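Local coordinates for protein adhesin (Streptococcus sanguinis SK1 = NCTC 7863, PDB 6VT2) that binds sialylated glycans through tandem Siglec-like modules and thereby probably mediates attachment of the bacterium to its host, at residues 245-248 / 249-253; 354-357 / 358-362; 207-210 / 211-214. All blocks are in the same frame, centred on the assembly; numbering follows the deposited sequence.

Interaction 1: residues 245-248 / 249-253; sequences AASS and TYNTL. With SIA (N-acetyl-alpha-neuraminic acid), chain C; A2G (2-acetamido-2-deoxy-alpha-D-galactopyranose), chain B.
S248 and T252 sit one turn apart on helix 244-255 of the second Siglec-like module, where the helix borders the sialoglycan pocket. T252 OG1 bonds back to S248 O at 2.9 Å and T252 N reaches the same oxygen at 3.0 Å; the two donors approach from opposite faces of the carbonyl plane, so this helical acceptor is doubly used. The S248 side chain faces the sugar instead: with OG anti to the backbone N (chi1 176°), it hydrogen-bonds SIA O9 at 2.7 Å. In T249 chi1 is -57°, which sets OG1 beside its own N, anti to the carbonyl carbon, and brings it to SIA O8 at 2.8 Å. Consecutive residues thus hold neighbouring hydroxyls of the glycerol tail, while G294 O, K296 O and T298 OG1 also hydrogen-bond the sialic acid. On another flank of the helix, N251 bends back over S247, its ND2 making a weak bond to S247 O (125° at the hydrogen), an acceptor already taken by N251 N. Y250 turns away from the sugar and meets F260 edge to face. A245 CB packs against the GalNAc ring at C3 and C5, 3.7 Å from A2G C5, and T252 OG1 closes against SIA C9 at 3.4 Å.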
# COMPACT_ATOMS: atom_id res chain seq x y z
N ALA A 245 -1.99 -37.82 -1.41
CA ALA A 245 -3.39 -37.62 -1.07
C ALA A 245 -3.87 -36.23 -1.49
O ALA A 245 -4.97 -36.10 -2.06
CB ALA A 245 -3.59 -37.82 0.43
N ALA A 246 -3.08 -35.22 -1.23
CA ALA A 246 -3.42 -33.83 -1.59
C ALA A 246 -3.56 -33.73 -3.11
O ALA A 246 -4.47 -33.12 -3.61
CB ALA A 246 -2.36 -32.88 -1.09
N SER A 247 -2.58 -34.28 -3.79
CA SER A 247 -2.51 -34.21 -5.25
C SER A 247 -3.72 -34.92 -5.84
O SER A 247 -4.26 -34.45 -6.77
CB SER A 247 -1.23 -34.82 -5.73
OG SER A 247 -1.20 -34.85 -7.12
N SER A 248 -4.04 -36.06 -5.29
CA SER A 248 -5.20 -36.82 -5.77
C SER A 248 -6.41 -35.92 -5.66
O SER A 248 -7.20 -35.96 -6.54
CB SER A 248 -5.36 -38.10 -5.01
OG SER A 248 -6.54 -38.77 -5.44
N THR A 249 -6.65 -35.31 -4.51
CA THR A 249 -7.88 -34.52 -4.31
C THR A 249 -7.91 -33.34 -5.25
O THR A 249 -8.96 -33.04 -5.88
CB THR A 249 -8.02 -34.06 -2.88
OG1 THR A 249 -7.97 -35.24 -2.10
CG2 THR A 249 -9.37 -33.36 -2.63
N TYR A 250 -6.79 -32.63 -5.32
CA TYR A 250 -6.63 -31.52 -6.23
C TYR A 250 -6.97 -31.93 -7.64
O TYR A 250 -7.72 -31.24 -8.31
CB TYR A 250 -5.22 -30.98 -6.13
CG TYR A 250 -4.84 -29.94 -7.12
CD1 TYR A 250 -5.36 -28.67 -7.08
CD2 TYR A 250 -3.95 -30.24 -8.13
CE1 TYR A 250 -4.99 -27.74 -7.97
CE2 TYR A 250 -3.57 -29.29 -9.04
CZ TYR A 250 -4.08 -28.06 -8.95
OH TYR A 250 -3.68 -27.10 -9.86
N ASN A 251 -6.38 -33.02 -8.14
CA ASN A 251 -6.59 -33.43 -9.51
C ASN A 251 -8.01 -33.91 -9.71
O ASN A 251 -8.54 -33.71 -10.79
CB ASN A 251 -5.54 -34.46 -9.89
CG ASN A 251 -4.17 -33.80 -10.13
OD1 ASN A 251 -4.02 -32.99 -11.02
ND2 ASN A 251 -3.19 -34.16 -9.34
N THR A 252 -8.64 -34.50 -8.69
CA THR A 252 -10.06 -34.84 -8.79
C THR A 252 -10.88 -33.59 -9.01
O THR A 252 -11.75 -33.56 -9.89
CB THR A 252 -10.52 -35.55 -7.53
OG1 THR A 252 -9.82 -36.81 -7.42
CG2 THR A 252 -12.02 -35.84 -7.57
N LEU A 253 -10.61 -32.54 -8.26
CA LEU A 253 -11.40 -31.34 -8.50
C LEU A 253 -11.13 -30.75 -9.86
O LEU A 253 -12.06 -30.30 -10.55
CB LEU A 253 -11.14 -30.30 -7.42
CG LEU A 253 -12.19 -29.22 -7.30
CD1 LEU A 253 -13.38 -29.83 -6.62
CD2 LEU A 253 -11.70 -28.00 -6.56
C1 SIA C . -12.04 -36.60 1.34
C2 SIA C . -12.09 -38.16 1.01
C3 SIA C . -13.44 -38.82 1.29
C4 SIA C . -14.56 -38.26 0.42
C5 SIA C . -14.20 -38.38 -1.07
C6 SIA C . -12.78 -37.80 -1.33
C7 SIA C . -12.23 -38.13 -2.73
C8 SIA C . -10.72 -37.80 -2.78
C9 SIA C . -10.17 -37.85 -4.20
C10 SIA C . -15.97 -38.21 -2.80
C11 SIA C . -16.95 -37.29 -3.53
N5 SIA C . -15.18 -37.63 -1.86
O1A SIA C . -11.37 -35.92 0.52
O1B SIA C . -12.63 -36.22 2.38
O4 SIA C . -15.80 -38.96 0.60
O6 SIA C . -11.82 -38.35 -0.43
O7 SIA C . -12.49 -39.49 -3.06
O8 SIA C . -10.46 -36.53 -2.17
O9 SIA C . -8.74 -37.83 -4.17
O10 SIA C . -15.92 -39.41 -3.05
O5 A2G B . -3.52 -42.38 -0.63
C1 A2G B . -4.52 -41.96 -1.56
O1 A2G B . -4.12 -40.73 -2.18
C2 A2G B . -5.86 -41.78 -0.84
N2 A2G B . -6.73 -41.13 -1.81
C3 A2G B . -5.74 -40.86 0.36
O3 A2G B . -6.95 -40.84 1.12
C4 A2G B . -4.63 -41.37 1.26
O4 A2G B . -5.00 -42.67 1.74
C5 A2G B . -3.33 -41.48 0.46
C6 A2G B . -2.18 -41.96 1.33
O6 A2G B . -1.05 -42.21 0.49
C7 A2G B . -7.77 -41.81 -2.29
O7 A2G B . -8.00 -42.95 -1.91
C8 A2G B . -8.65 -41.11 -3.29

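Interaction 2: residues 354-357 / 358-362; sequences EKVR and AANTG
N360 and V356 lie side by side near the C-terminal end of helix 346-360 in the atypical Rib domain, pointing the same way. N360 ND2 donates to V356 O at 2.8 Å, nearly straight at 160° and with the acceptor close to the amide plane; V356 CG1 flanks the same nitrogen. A358 N makes the alpha-helical bond to E354 O at 2.9 Å, and N360 N a shorter-range bond to R357 O, three residues back, at 3.0 Å. On the exposed flank R357 bends at chi3 (66°), which folds its guanidinium back so that one face lies over A358 CA, while NH1 touches T361 CG2 at 3.3 Å. E354 grips the folded guanidinium: its OE1 takes R357 NH2 at 2.8 Å and its OE2 takes NE at 2.9 Å, a side-on salt bridge using the syn side of both oxygens. Further out, N360 OD1 accepts from N330 N and N363 ND2, Y370 of strand 369-372 packs on V356, R357 and N360, and K355 reaches S334. The buried amide is therefore used at both ends, tying the helix to the loops around it, whereas the bidentate ion pair probably restrains the arginine's rotation at the surface.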
# COMPACT_ATOMS: atom_id res chain seq x y z
N GLU A 354 -49.97 -23.51 -11.45
CA GLU A 354 -49.78 -22.17 -11.98
C GLU A 354 -49.58 -21.16 -10.86
O GLU A 354 -48.77 -20.23 -10.97
CB GLU A 354 -50.97 -21.77 -12.87
CG GLU A 354 -51.01 -20.33 -13.26
CD GLU A 354 -49.72 -19.87 -13.91
OE1 GLU A 354 -49.46 -18.63 -13.89
OE2 GLU A 354 -48.99 -20.73 -14.47
N LYS A 355 -50.32 -21.31 -9.79
CA LYS A 355 -50.18 -20.37 -8.69
C LYS A 355 -48.85 -20.56 -7.99
O LYS A 355 -48.25 -19.57 -7.55
CB LYS A 355 -51.30 -20.55 -7.70
CG LYS A 355 -52.70 -20.15 -8.23
CD LYS A 355 -53.77 -20.31 -7.18
CE LYS A 355 -55.08 -19.97 -7.76
NZ LYS A 355 -56.20 -20.00 -6.75
N VAL A 356 -48.42 -21.82 -7.86
CA VAL A 356 -47.11 -22.05 -7.24
C VAL A 356 -46.00 -21.52 -8.13
O VAL A 356 -45.09 -20.83 -7.65
CB VAL A 356 -46.92 -23.54 -6.94
CG1 VAL A 356 -45.51 -23.79 -6.54
CG2 VAL A 356 -47.85 -24.01 -5.89
N ARG A 357 -46.15 -21.70 -9.44
CA ARG A 357 -45.18 -21.19 -10.40
C ARG A 357 -45.07 -19.69 -10.28
O ARG A 357 -43.96 -19.13 -10.12
CB ARG A 357 -45.61 -21.61 -11.80
CG ARG A 357 -44.61 -21.21 -12.93
CD ARG A 357 -45.34 -21.04 -14.26
NE ARG A 357 -46.27 -19.91 -14.21
CZ ARG A 357 -45.92 -18.62 -14.14
NH1 ARG A 357 -44.65 -18.25 -14.13
NH2 ARG A 357 -46.87 -17.70 -14.07
N ALA A 358 -46.22 -19.02 -10.36
CA ALA A 358 -46.26 -17.56 -10.31
C ALA A 358 -45.65 -17.03 -9.03
O ALA A 358 -45.05 -15.96 -9.03
CB ALA A 358 -47.69 -17.05 -10.45
N ALA A 359 -45.85 -17.73 -7.91
CA ALA A 359 -45.36 -17.28 -6.62
C ALA A 359 -43.86 -17.44 -6.47
O ALA A 359 -43.29 -16.94 -5.48
CB ALA A 359 -46.06 -18.04 -5.50
N ASN A 360 -43.25 -18.14 -7.39
CA ASN A 360 -41.86 -18.50 -7.19
C ASN A 360 -40.95 -18.05 -8.31
O ASN A 360 -39.75 -18.29 -8.22
CB ASN A 360 -41.72 -20.00 -6.99
CG ASN A 360 -42.10 -20.35 -5.62
OD1 ASN A 360 -41.35 -20.07 -4.73
ND2 ASN A 360 -43.34 -20.85 -5.42
N THR A 361 -41.47 -17.40 -9.35
CA THR A 361 -40.56 -16.81 -10.32
C THR A 361 -39.68 -15.76 -9.64
O THR A 361 -40.12 -14.99 -8.78
CB THR A 361 -41.35 -16.21 -11.48
OG1 THR A 361 -42.36 -15.34 -10.99
CG2 THR A 361 -42.03 -17.32 -12.28
N GLY A 362 -38.37 -15.81 -9.93
CA GLY A 362 -37.43 -14.95 -9.24
C GLY A 362 -36.94 -15.46 -7.91
O GLY A 362 -36.00 -14.87 -7.36

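Interaction 3: residues 207-210 / 211-214; sequences FVDE and GRDY
D209 O receives R212 N at 2.9 Å, the closing bond of a type II beta turn from D209 to R212, in the loop that takes the chain from strand 206-207 to strand 213-217. These strands belong to different sheets of the Siglec-like module, probably the two halves of its V-set immunoglobulin-type sandwich, so the turn serves a crossing between sheet edges. A type I turn from F207 to E210 precedes it and overlaps it; G211, with phi 85°, supplies the positive backbone angle that the third position of a type II turn favours. D209 and R212 also pair through their side chains, which run side by side in the same direction. The arginine, extended from CG to NE, brings NH1 to D209 OD1 at 3.0 Å as a salt bridge. The oxygen lies in the guanidinium plane, yet it is approached from well above the carboxylate plane, the two flat groups being turned 56° apart. Y214 limits the arginine on one face: its CE1 stands 3.4 Å over the centre of the guanidinium. The tyrosine and D209 side chains cross at about a right angle, and Y214 OH donates to the backbone oxygen E225 O, outside the loop. H227 ND1 is the partner of the other carboxylate oxygen, D209 OD2, so this buried acid is bound on both oxygens. The F207 ring, itself stacked with F228, has the D209-E210 peptide over one face, with E210 N 3.4 Å above the ring plane and offset toward the rim. The phenol end of Y214 meets D209 at CB, 3.2 Å from OH.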
# COMPACT_ATOMS: atom_id res chain seq x y z
N PHE A 207 -2.18 -19.88 6.25
CA PHE A 207 -3.42 -20.11 5.48
C PHE A 207 -4.55 -19.63 6.36
O PHE A 207 -4.92 -20.28 7.36
CB PHE A 207 -3.56 -21.57 5.08
CG PHE A 207 -4.87 -21.91 4.41
CD1 PHE A 207 -5.47 -21.03 3.54
CD2 PHE A 207 -5.46 -23.12 4.67
CE1 PHE A 207 -6.64 -21.37 2.93
CE2 PHE A 207 -6.69 -23.44 4.07
CZ PHE A 207 -7.25 -22.58 3.21
N VAL A 208 -5.10 -18.47 6.02
CA VAL A 208 -6.13 -17.86 6.85
C VAL A 208 -7.37 -18.75 6.98
O VAL A 208 -8.04 -18.76 8.01
CB VAL A 208 -6.47 -16.49 6.26
CG1 VAL A 208 -7.61 -15.88 7.03
CG2 VAL A 208 -5.29 -15.59 6.24
N ASP A 209 -7.72 -19.47 5.92
CA ASP A 209 -8.96 -20.23 5.89
C ASP A 209 -8.78 -21.69 6.31
O ASP A 209 -9.59 -22.55 5.97
CB ASP A 209 -9.56 -20.07 4.49
CG ASP A 209 -9.93 -18.63 4.20
OD1 ASP A 209 -10.83 -18.10 4.89
OD2 ASP A 209 -9.27 -17.97 3.35
N GLU A 210 -7.72 -21.99 7.06
CA GLU A 210 -7.51 -23.34 7.54
C GLU A 210 -8.75 -23.82 8.25
O GLU A 210 -9.29 -23.11 9.10
CB GLU A 210 -6.31 -23.36 8.48
CG GLU A 210 -6.07 -24.73 9.00
CD GLU A 210 -4.88 -24.81 9.98
OE1 GLU A 210 -4.25 -23.76 10.26
OE2 GLU A 210 -4.60 -25.93 10.40
N GLY A 211 -9.20 -25.02 7.88
CA GLY A 211 -10.36 -25.64 8.49
C GLY A 211 -11.69 -25.24 7.90
O GLY A 211 -12.73 -25.72 8.37
N ARG A 212 -11.70 -24.31 6.96
CA ARG A 212 -12.95 -23.80 6.44
C ARG A 212 -13.61 -24.82 5.51
O ARG A 212 -12.97 -25.45 4.67
CB ARG A 212 -12.69 -22.52 5.66
CG ARG A 212 -13.91 -21.84 5.12
CD ARG A 212 -13.61 -20.38 4.90
NE ARG A 212 -14.73 -19.72 4.27
CZ ARG A 212 -14.66 -18.56 3.66
NH1 ARG A 212 -13.51 -17.91 3.64
NH2 ARG A 212 -15.74 -18.06 3.09
N ASP A 213 -14.93 -24.87 5.60
CA ASP A 213 -15.73 -25.67 4.69
C ASP A 213 -16.40 -24.71 3.73
O ASP A 213 -17.16 -23.83 4.15
CB ASP A 213 -16.79 -26.45 5.44
CG ASP A 213 -16.24 -27.68 6.09
OD1 ASP A 213 -15.05 -28.01 5.87
OD2 ASP A 213 -17.01 -28.32 6.83
N TYR A 214 -16.10 -24.84 2.47
CA TYR A 214 -16.74 -24.06 1.43
C TYR A 214 -17.87 -24.85 0.83
O TYR A 214 -17.65 -25.96 0.35
CB TYR A 214 -15.72 -23.68 0.38
CG TYR A 214 -14.62 -22.78 0.85
CD1 TYR A 214 -14.71 -21.41 0.73
CD2 TYR A 214 -13.43 -23.33 1.33
CE1 TYR A 214 -13.62 -20.62 1.09
CE2 TYR A 214 -12.36 -22.52 1.70
CZ TYR A 214 -12.50 -21.19 1.62
OH TYR A 214 -11.45 -20.37 1.96

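In the fold
Along the chain the order is interaction 3, interaction 1, interaction 2. Interactions 3 and 1 share the second Siglec-like module, their centres about 17 Å apart and their nearest atoms about 9 Å apart. Interaction 3 leads into strand 213-217, one outermost strand of the mixed sheet; interaction 1 lies on helix 244-255, which follows strand 235-239 at the other edge of that sheet. Interaction 2 belongs to helix 346-360 of the following Rib-type domain, its centre about 42 Å from that of interaction 1 and 38 Å from that of interaction 3. Of the three, interaction 1 forms part of the glycan pocket, while the others lie at a crossing between sheets and near a helix end within an elongated adhesin.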